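Local coordinates for protein alginate lyase (Aplysia kurodai, PDB 5GMT) that probably cleaves alginate as a polysaccharide lyase of family 14, with a specificity for polymannuronate, at residues L141-I155 and T174-F186. Residues are numbered along the deposited sequence; the frame is centred on the assembly and turned at random.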
ATOM      1  N   LEU A 141       0.831   2.437  -1.860  1.00  4.85           N
ATOM      2  CA  LEU A 141       0.798   2.967  -3.219  1.00  7.28           C
ATOM      3  C   LEU A 141      -0.369   3.936  -3.299  1.00  6.77           C
ATOM      4  O   LEU A 141      -1.248   3.939  -2.430  1.00  5.15           O
ATOM      5  CB  LEU A 141       0.660   1.841  -4.253  1.00  7.23           C
ATOM      6  CG  LEU A 141       1.918   1.104  -4.735  1.00  7.42           C
ATOM      7  CD1 LEU A 141       2.644   0.457  -3.576  1.00 11.48           C
ATOM      8  CD2 LEU A 141       1.540   0.042  -5.777  1.00  7.26           C
ATOM      9  N   MET A 142      -0.371   4.788  -4.315  1.00  8.41           N
ATOM     10  CA  MET A 142      -1.547   5.597  -4.595  1.00  5.64           C
ATOM     11  C   MET A 142      -1.831   5.554  -6.075  1.00  8.41           C
ATOM     12  O   MET A 142      -0.916   5.340  -6.868  1.00  7.74           O
ATOM     13  CB  MET A 142      -1.362   7.052  -4.144  1.00  8.72           C
ATOM     14  CG  MET A 142      -1.765   7.320  -2.699  1.00  7.31           C
ATOM     15  SD  MET A 142      -1.948   9.085  -2.334  1.00  7.19           S
ATOM     16  CE  MET A 142      -3.336   9.525  -3.373  1.00  8.10           C
ATOM     17  N   TRP A 143      -3.096   5.718  -6.450  1.00  7.69           N
ATOM     18  CA  TRP A 143      -3.389   6.108  -7.823  1.00  8.24           C
ATOM     19  C   TRP A 143      -3.613   7.605  -7.818  1.00 10.86           C
ATOM     20  O   TRP A 143      -3.772   8.230  -6.760  1.00  7.60           O
ATOM     21  CB  TRP A 143      -4.599   5.359  -8.412  1.00  6.56           C
ATOM     22  CG  TRP A 143      -5.951   5.767  -7.880  1.00  7.61           C
ATOM     23  CD1 TRP A 143      -6.728   6.820  -8.298  1.00  7.33           C
ATOM     24  CD2 TRP A 143      -6.696   5.108  -6.851  1.00  9.47           C
ATOM     25  NE1 TRP A 143      -7.898   6.862  -7.575  1.00  8.05           N
ATOM     26  CE2 TRP A 143      -7.907   5.816  -6.686  1.00  8.55           C
ATOM     27  CE3 TRP A 143      -6.454   3.985  -6.049  1.00  8.49           C
ATOM     28  CZ2 TRP A 143      -8.870   5.442  -5.747  1.00 10.55           C
ATOM     29  CZ3 TRP A 143      -7.418   3.611  -5.122  1.00 10.24           C
ATOM     30  CH2 TRP A 143      -8.609   4.342  -4.977  1.00  9.45           C
ATOM     31  N   ARG A 144      -3.571   8.181  -9.006  1.00 11.32           N
ATOM     32  CA  ARG A 144      -3.758   9.603  -9.162  1.00  8.56           C
ATOM     33  C   ARG A 144      -4.673   9.828 -10.343  1.00 10.57           C
ATOM     34  O   ARG A 144      -5.283   8.884 -10.860  1.00 10.59           O
ATOM     35  CB  ARG A 144      -2.416  10.313  -9.370  1.00 10.39           C
ATOM     36  CG  ARG A 144      -1.498  10.306  -8.152  1.00 10.39           C
ATOM     37  CD  ARG A 144      -1.934  11.336  -7.112  1.00  8.00           C
ATOM     38  NE  ARG A 144      -1.104  11.285  -5.908  1.00  9.88           N
ATOM     39  CZ  ARG A 144      -1.298  12.044  -4.829  1.00  8.76           C
ATOM     40  NH1 ARG A 144      -0.506  11.925  -3.769  1.00  5.73           N
ATOM     41  NH2 ARG A 144      -2.288  12.929  -4.813  1.00  9.93           N
ATOM     42  N   LYS A 145      -4.780  11.089 -10.743  1.00 11.56           N
ATOM     43  CA  LYS A 145      -5.460  11.460 -11.971  1.00 10.19           C
ATOM     44  C   LYS A 145      -5.128  10.497 -13.110  1.00 13.28           C
ATOM     45  O   LYS A 145      -3.963  10.153 -13.313  1.00 10.86           O
ATOM     46  CB  LYS A 145      -5.052  12.889 -12.338  1.00 15.72           C
ATOM     47  CG  LYS A 145      -5.590  13.394 -13.638  1.00 24.49           C
ATOM     48  CD  LYS A 145      -4.870  14.674 -14.061  1.00 37.47           C
ATOM     49  CE  LYS A 145      -4.723  15.643 -12.885  1.00 40.99           C
ATOM     50  NZ  LYS A 145      -3.982  16.880 -13.266  1.00 37.92           N
ATOM     51  N   ASP A 146      -6.155  10.057 -13.837  1.00 14.65           N
ATOM     52  CA  ASP A 146      -5.994   9.182 -15.008  1.00 13.74           C
ATOM     53  C   ASP A 146      -5.379   7.818 -14.683  1.00 14.55           C
ATOM     54  O   ASP A 146      -4.901   7.112 -15.575  1.00 13.56           O
ATOM     55  CB  ASP A 146      -5.158   9.885 -16.087  1.00 14.99           C
ATOM     56  CG  ASP A 146      -5.751  11.229 -16.505  1.00 23.72           C
ATOM     57  OD1 ASP A 146      -6.997  11.331 -16.577  1.00 23.12           O
ATOM     58  OD2 ASP A 146      -4.976  12.182 -16.748  1.00 23.86           O
ATOM     59  N   GLY A 147      -5.403   7.433 -13.409  1.00 11.82           N
ATOM     60  CA  GLY A 147      -4.847   6.152 -13.023  1.00 14.88           C
ATOM     61  C   GLY A 147      -3.327   6.077 -12.916  1.00 12.91           C
ATOM     62  O   GLY A 147      -2.777   4.986 -12.712  1.00 10.98           O
ATOM     63  N   ASP A 148      -2.642   7.207 -13.067  1.00  9.25           N
ATOM     64  CA  ASP A 148      -1.202   7.235 -12.798  1.00 10.35           C
ATOM     65  C   ASP A 148      -0.925   6.675 -11.394  1.00  9.31           C
ATOM     66  O   ASP A 148      -1.637   6.987 -10.455  1.00 11.43           O
ATOM     67  CB  ASP A 148      -0.645   8.658 -12.899  1.00 11.74           C
ATOM     68  CG  ASP A 148      -0.372   9.088 -14.332  1.00 19.75           C
ATOM     69  OD1 ASP A 148      -0.193   8.210 -15.202  1.00 17.94           O
ATOM     70  OD2 ASP A 148      -0.331  10.314 -14.577  1.00 18.58           O
ATOM     71  N   GLY A 149       0.107   5.852 -11.259  1.00 10.01           N
ATOM     72  CA  GLY A 149       0.453   5.309  -9.955  1.00  7.79           C
ATOM     73  C   GLY A 149       1.676   5.954  -9.333  1.00  9.09           C
ATOM     74  O   GLY A 149       2.459   6.619 -10.012  1.00  9.61           O
ATOM     75  N   GLU A 150       1.851   5.734  -8.035  1.00  8.27           N
ATOM     76  CA  GLU A 150       3.027   6.232  -7.337  1.00  8.15           C
ATOM     77  C   GLU A 150       3.265   5.422  -6.080  1.00  5.76           C
ATOM     78  O   GLU A 150       2.362   4.735  -5.592  1.00  8.02           O
ATOM     79  CB  GLU A 150       2.853   7.711  -6.972  1.00  6.41           C
ATOM     80  CG  GLU A 150       1.898   7.921  -5.803  1.00  6.13           C
ATOM     81  CD  GLU A 150       1.608   9.392  -5.515  1.00  8.64           C
ATOM     82  OE1 GLU A 150       1.487  10.189  -6.468  1.00  7.99           O
ATOM     83  OE2 GLU A 150       1.507   9.759  -4.334  1.00  8.95           O
ATOM     84  N   LEU A 151       4.487   5.509  -5.568  1.00  7.85           N
ATOM     85  CA  LEU A 151       4.788   5.143  -4.185  1.00  9.01           C
ATOM     86  C   LEU A 151       4.408   6.336  -3.311  1.00  7.23           C
ATOM     87  O   LEU A 151       4.786   7.450  -3.617  1.00  8.21           O
ATOM     88  CB  LEU A 151       6.270   4.791  -4.018  1.00  6.04           C
ATOM     89  CG  LEU A 151       6.818   4.728  -2.588  1.00  9.99           C
ATOM     90  CD1 LEU A 151       6.091   3.655  -1.814  1.00  6.82           C
ATOM     91  CD2 LEU A 151       8.321   4.464  -2.566  1.00  8.93           C
ATOM     92  N   TYR A 152       3.639   6.112  -2.246  1.00  7.48           N
ATOM     93  CA  TYR A 152       3.178   7.205  -1.396  1.00  5.49           C
ATOM     94  C   TYR A 152       3.739   6.996  -0.006  1.00  7.51           C
ATOM     95  O   TYR A 152       3.160   6.263   0.803  1.00  7.15           O
ATOM     96  CB  TYR A 152       1.661   7.268  -1.364  1.00  8.35           C
ATOM     97  CG  TYR A 152       1.098   8.433  -0.587  1.00  5.87           C
ATOM     98  CD1 TYR A 152       1.369   9.741  -0.967  1.00 10.64           C
ATOM     99  CD2 TYR A 152       0.266   8.221   0.511  1.00  6.16           C
ATOM    100  CE1 TYR A 152       0.842  10.817  -0.260  1.00  8.41           C
ATOM    101  CE2 TYR A 152      -0.278   9.296   1.224  1.00  6.75           C
ATOM    102  CZ  TYR A 152       0.020  10.589   0.827  1.00 10.63           C
ATOM    103  OH  TYR A 152      -0.506  11.662   1.522  1.00 13.33           O
ATOM    104  N   ALA A 153       4.871   7.641   0.254  1.00  6.43           N
ATOM    105  CA  ALA A 153       5.721   7.271   1.377  1.00  7.30           C
ATOM    106  C   ALA A 153       5.644   8.239   2.554  1.00  7.90           C
ATOM    107  O   ALA A 153       5.819   9.449   2.393  1.00  8.48           O
ATOM    108  CB  ALA A 153       7.167   7.152   0.902  1.00  7.37           C
ATOM    109  N   TYR A 154       5.366   7.686   3.730  1.00  8.48           N
ATOM    110  CA  TYR A 154       5.619   8.373   4.990  1.00  8.25           C
ATOM    111  C   TYR A 154       6.971   7.892   5.496  1.00  7.57           C
ATOM    112  O   TYR A 154       7.111   6.757   5.937  1.00  6.54           O
ATOM    113  CB  TYR A 154       4.513   8.087   6.011  1.00  9.02           C
ATOM    114  CG  TYR A 154       3.284   8.938   5.821  1.00  8.50           C
ATOM    115  CD1 TYR A 154       2.510   8.829   4.667  1.00 11.08           C
ATOM    116  CD2 TYR A 154       2.897   9.851   6.792  1.00 10.32           C
ATOM    117  CE1 TYR A 154       1.387   9.615   4.481  1.00  8.97           C
ATOM    118  CE2 TYR A 154       1.767  10.643   6.615  1.00 13.94           C
ATOM    119  CZ  TYR A 154       1.017  10.517   5.468  1.00 10.60           C
ATOM    120  OH  TYR A 154      -0.103  11.299   5.280  1.00 15.99           O
ATOM    121  N   ILE A 155       7.979   8.754   5.406  1.00  7.20           N
ATOM    122  CA  ILE A 155       9.337   8.390   5.777  1.00  7.30           C
ATOM    123  C   ILE A 155       9.935   9.554   6.575  1.00  7.23           C
ATOM    124  O   ILE A 155       9.391  10.646   6.560  1.00 10.97           O
ATOM    125  CB  ILE A 155      10.188   8.071   4.520  1.00 10.07           C
ATOM    126  CG1 ILE A 155       9.978   9.151   3.463  1.00  7.96           C
ATOM    127  CG2 ILE A 155       9.789   6.724   3.949  1.00  8.63           C
ATOM    128  CD1 ILE A 155      10.765   8.911   2.141  1.00 10.02           C
ATOM    129  N   THR A 174       3.749  17.808   4.998  1.00 10.68           N
ATOM    130  CA  THR A 174       3.007  17.169   6.080  1.00 12.15           C
ATOM    131  C   THR A 174       2.517  15.765   5.715  1.00 11.82           C
ATOM    132  O   THR A 174       2.571  14.857   6.533  1.00 14.10           O
ATOM    133  CB  THR A 174       1.776  18.021   6.502  1.00 19.84           C
ATOM    134  OG1 THR A 174       2.206  19.305   6.975  1.00 22.71           O
ATOM    135  CG2 THR A 174       0.983  17.315   7.594  1.00 21.19           C
ATOM    136  N   TYR A 175       2.039  15.610   4.488  1.00 12.46           N
ATOM    137  CA  TYR A 175       1.486  14.336   4.026  1.00 12.22           C
ATOM    138  C   TYR A 175       2.564  13.468   3.404  1.00  8.53           C
ATOM    139  O   TYR A 175       3.747  13.764   3.522  1.00 10.20           O
ATOM    140  CB  TYR A 175       0.362  14.588   3.029  1.00 13.63           C
ATOM    141  CG  TYR A 175      -0.699  15.487   3.596  1.00 20.97           C
ATOM    142  CD1 TYR A 175      -1.193  15.274   4.873  1.00 24.55           C
ATOM    143  CD2 TYR A 175      -1.186  16.562   2.873  1.00 23.44           C
ATOM    144  CE1 TYR A 175      -2.158  16.105   5.414  1.00 29.29           C
ATOM    145  CE2 TYR A 175      -2.148  17.394   3.399  1.00 26.63           C
ATOM    146  CZ  TYR A 175      -2.628  17.162   4.671  1.00 22.03           C
ATOM    147  OH  TYR A 175      -3.593  17.992   5.197  1.00 41.27           O
ATOM    148  N   GLY A 176       2.159  12.383   2.752  1.00  8.25           N
ATOM    149  CA  GLY A 176       3.132  11.468   2.187  1.00  8.43           C
ATOM    150  C   GLY A 176       3.930  12.062   1.041  1.00  9.83           C
ATOM    151  O   GLY A 176       3.489  13.020   0.401  1.00  9.78           O
ATOM    152  N   GLN A 177       5.116  11.503   0.797  1.00  7.52           N
ATOM    153  CA  GLN A 177       5.923  11.886  -0.355  1.00  9.34           C
ATOM    154  C   GLN A 177       5.479  11.073  -1.564  1.00  8.27           C
ATOM    155  O   GLN A 177       5.271   9.867  -1.456  1.00  9.59           O
ATOM    156  CB  GLN A 177       7.415  11.661  -0.074  1.00  7.94           C
ATOM    157  CG  GLN A 177       7.857  12.126   1.302  1.00  8.93           C
ATOM    158  CD  GLN A 177       7.560  13.595   1.515  1.00  9.27           C
ATOM    159  OE1 GLN A 177       7.910  14.433   0.681  1.00 11.50           O
ATOM    160  NE2 GLN A 177       6.885  13.910   2.610  1.00 11.07           N
ATOM    161  N   SER A 178       5.306  11.725  -2.707  1.00  8.42           N
ATOM    162  CA  SER A 178       4.959  11.005  -3.931  1.00  8.28           C
ATOM    163  C   SER A 178       6.232  10.649  -4.671  1.00  8.17           C
ATOM    164  O   SER A 178       6.968  11.537  -5.106  1.00 10.15           O
ATOM    165  CB  SER A 178       4.037  11.838  -4.829  1.00  8.18           C
ATOM    166  OG  SER A 178       2.788  12.033  -4.196  1.00 10.68           O
ATOM    167  N   LEU A 179       6.493   9.351  -4.798  1.00  7.97           N
ATOM    168  CA  LEU A 179       7.683   8.873  -5.506  1.00  8.92           C
ATOM    169  C   LEU A 179       7.296   8.101  -6.758  1.00 10.60           C
ATOM    170  O   LEU A 179       6.499   7.155  -6.704  1.00 10.65           O
ATOM    171  CB  LEU A 179       8.533   7.988  -4.592  1.00  8.29           C
ATOM    172  CG  LEU A 179       9.266   8.816  -3.530  1.00 13.45           C
ATOM    173  CD1 LEU A 179       8.943   8.271  -2.155  1.00 16.02           C
ATOM    174  CD2 LEU A 179      10.758   8.796  -3.765  1.00 17.35           C
ATOM    175  N   GLY A 180       7.859   8.521  -7.885  1.00  8.81           N
ATOM    176  CA  GLY A 180       7.671   7.815  -9.133  1.00  8.32           C
ATOM    177  C   GLY A 180       6.306   7.983  -9.769  1.00 12.12           C
ATOM    178  O   GLY A 180       5.888   7.125 -10.538  1.00  9.21           O
ATOM    179  N   ARG A 181       5.610   9.071  -9.458  1.00  7.90           N
ATOM    180  CA  ARG A 181       4.259   9.262  -9.982  1.00 10.03           C
ATOM    181  C   ARG A 181       4.269   9.243 -11.501  1.00 12.35           C
ATOM    182  O   ARG A 181       5.047   9.956 -12.143  1.00 12.86           O
ATOM    183  CB  ARG A 181       3.641  10.566  -9.471  1.00  8.05           C
ATOM    184  CG  ARG A 181       2.159  10.729  -9.827  1.00 10.38           C
ATOM    185  CD  ARG A 181       1.647  12.125  -9.478  1.00 12.75           C
ATOM    186  NE  ARG A 181       1.699  12.398  -8.041  1.00 10.57           N
ATOM    187  CZ  ARG A 181       1.361  13.565  -7.498  1.00 11.42           C
ATOM    188  NH1 ARG A 181       0.958  14.562  -8.279  1.00 13.17           N
ATOM    189  NH2 ARG A 181       1.438  13.745  -6.188  1.00 11.39           N
ATOM    190  N   GLY A 182       3.423   8.391 -12.069  1.00 14.04           N
ATOM    191  CA  GLY A 182       3.285   8.295 -13.512  1.00 10.74           C
ATOM    192  C   GLY A 182       4.216   7.305 -14.177  1.00 14.22           C
ATOM    193  O   GLY A 182       4.093   7.054 -15.382  1.00 13.84           O
ATOM    194  N   LYS A 183       5.150   6.740 -13.413  1.00  8.61           N
ATOM    195  CA  LYS A 183       6.085   5.760 -13.964  1.00  8.44           C
ATOM    196  C   LYS A 183       5.412   4.415 -14.189  1.00 13.58           C
ATOM    197  O   LYS A 183       5.910   3.583 -14.943  1.00 17.57           O
ATOM    198  CB  LYS A 183       7.300   5.610 -13.055  1.00 11.64           C
ATOM    199  CG  LYS A 183       8.137   6.884 -13.016  1.00 19.49           C
ATOM    200  CD  LYS A 183       9.593   6.596 -12.727  1.00 21.81           C
ATOM    201  CE  LYS A 183      10.414   7.882 -12.721  1.00 29.73           C
ATOM    202  NZ  LYS A 183      10.354   8.606 -14.026  1.00 31.90           N
ATOM    203  N   PHE A 184       4.289   4.204 -13.519  1.00 12.31           N
ATOM    204  CA  PHE A 184       3.409   3.084 -13.833  1.00 13.79           C
ATOM    205  C   PHE A 184       1.991   3.619 -13.773  1.00 13.74           C
ATOM    206  O   PHE A 184       1.760   4.689 -13.232  1.00 13.09           O
ATOM    207  CB  PHE A 184       3.613   1.897 -12.876  1.00 12.92           C
ATOM    208  CG  PHE A 184       3.650   2.279 -11.416  1.00 14.08           C
ATOM    209  CD1 PHE A 184       4.838   2.684 -10.823  1.00 11.79           C
ATOM    210  CD2 PHE A 184       2.505   2.222 -10.637  1.00 12.69           C
ATOM    211  CE1 PHE A 184       4.882   3.035  -9.483  1.00 13.03           C
ATOM    212  CE2 PHE A 184       2.541   2.562  -9.287  1.00 12.76           C
ATOM    213  CZ  PHE A 184       3.728   2.976  -8.713  1.00 12.43           C
ATOM    214  N   ARG A 185       1.044   2.893 -14.351  1.00 11.89           N
ATOM    215  CA  ARG A 185      -0.313   3.402 -14.447  1.00 13.38           C
ATOM    216  C   ARG A 185      -1.299   2.258 -14.310  1.00 17.99           C
ATOM    217  O   ARG A 185      -1.027   1.137 -14.736  1.00 20.52           O
ATOM    218  CB  ARG A 185      -0.536   4.149 -15.777  1.00 15.82           C
ATOM    219  CG  ARG A 185      -1.957   4.725 -15.947  1.00 25.63           C
ATOM    220  CD  ARG A 185      -2.137   5.558 -17.226  1.00 25.44           C
ATOM    221  NE  ARG A 185      -1.751   6.957 -17.038  1.00 25.98           N
ATOM    222  CZ  ARG A 185      -2.076   7.955 -17.861  1.00 29.71           C
ATOM    223  NH1 ARG A 185      -2.807   7.727 -18.946  1.00 31.14           N
ATOM    224  NH2 ARG A 185      -1.669   9.189 -17.596  1.00 28.80           N
ATOM    225  N   PHE A 186      -2.434   2.558 -13.696  1.00 10.68           N
ATOM    226  CA  PHE A 186      -3.501   1.595 -13.512  1.00 11.00           C
ATOM    227  C   PHE A 186      -4.567   1.791 -14.576  1.00 14.39           C
ATOM    228  O   PHE A 186      -4.871   2.924 -14.954  1.00 13.16           O
ATOM    229  CB  PHE A 186      -4.092   1.734 -12.115  1.00  9.05           C
ATOM    230  CG  PHE A 186      -3.075   1.580 -11.029  1.00  8.89           C
ATOM    231  CD1 PHE A 186      -2.482   0.345 -10.792  1.00 11.40           C
ATOM    232  CD2 PHE A 186      -2.708   2.658 -10.248  1.00  9.07           C
ATOM    233  CE1 PHE A 186      -1.532   0.192  -9.785  1.00 13.08           C
ATOM    234  CE2 PHE A 186      -1.761   2.510  -9.245  1.00  8.26           C
ATOM    235  CZ  PHE A 186      -1.172   1.282  -9.016  1.00 10.50           C
TER
HETATM  236  O   HOH W   1      -5.860   4.592 -16.785  1.00 18.30           O
HETATM  237  O   HOH W   2       2.460   8.280 -16.826  1.00 31.16           O
HETATM  238  O   HOH W   3       6.800  11.770   4.909  1.00 10.53           O
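E150 holds the centre of this contact, its carboxylate shared by two arginines and a serine. E150 OE1 accepts from R181 NE at 2.7 Å, nearly in line with its C-O bond; the carboxylate and guanidinium planes are nearly parallel, 10° apart, with OE1 at the guanidinium edge. S178 OG donates to E150 OE2 at 2.6 Å from one face of the carboxylate plane; NH1 of R144 reaches the same oxygen from the opposite face, and R144 NE binds OE1. With chi1 at 75°, the glutamate's CG sits between backbone N and carbonyl carbon, and the extended chain beyond carries the acid to this meeting point. R181 NH2 lies over one face of the R144 guanidinium, two positive groups brought together by the shared anion, and M142 CE covers the other face. Losing this carboxylate, as with an alanine here, would probably leave R144 and R181 close together without their common counter-charge and S178 OG without its acceptor. Farther along, R185 turns side-on to D148, its NE and NH2 both meeting D148 OD1, at 2.7 Å for NE. Toward the other end, the Y152 ring lies over G176 CA, and Y152 OH accepts from G176 N at 3.0 Å. Antiparallel backbone bonds join L151 with L179 and A153 with Q177; on the sheet face carrying these side chains, L179 CD1 packs 3.7 Å from A153 CB. Strand 149-154 thus lies between 136-143 and 177-179 in an antiparallel sheet of the concanavalin-like fold, with L179 and F184 touching strand 222-229 of the other sheet.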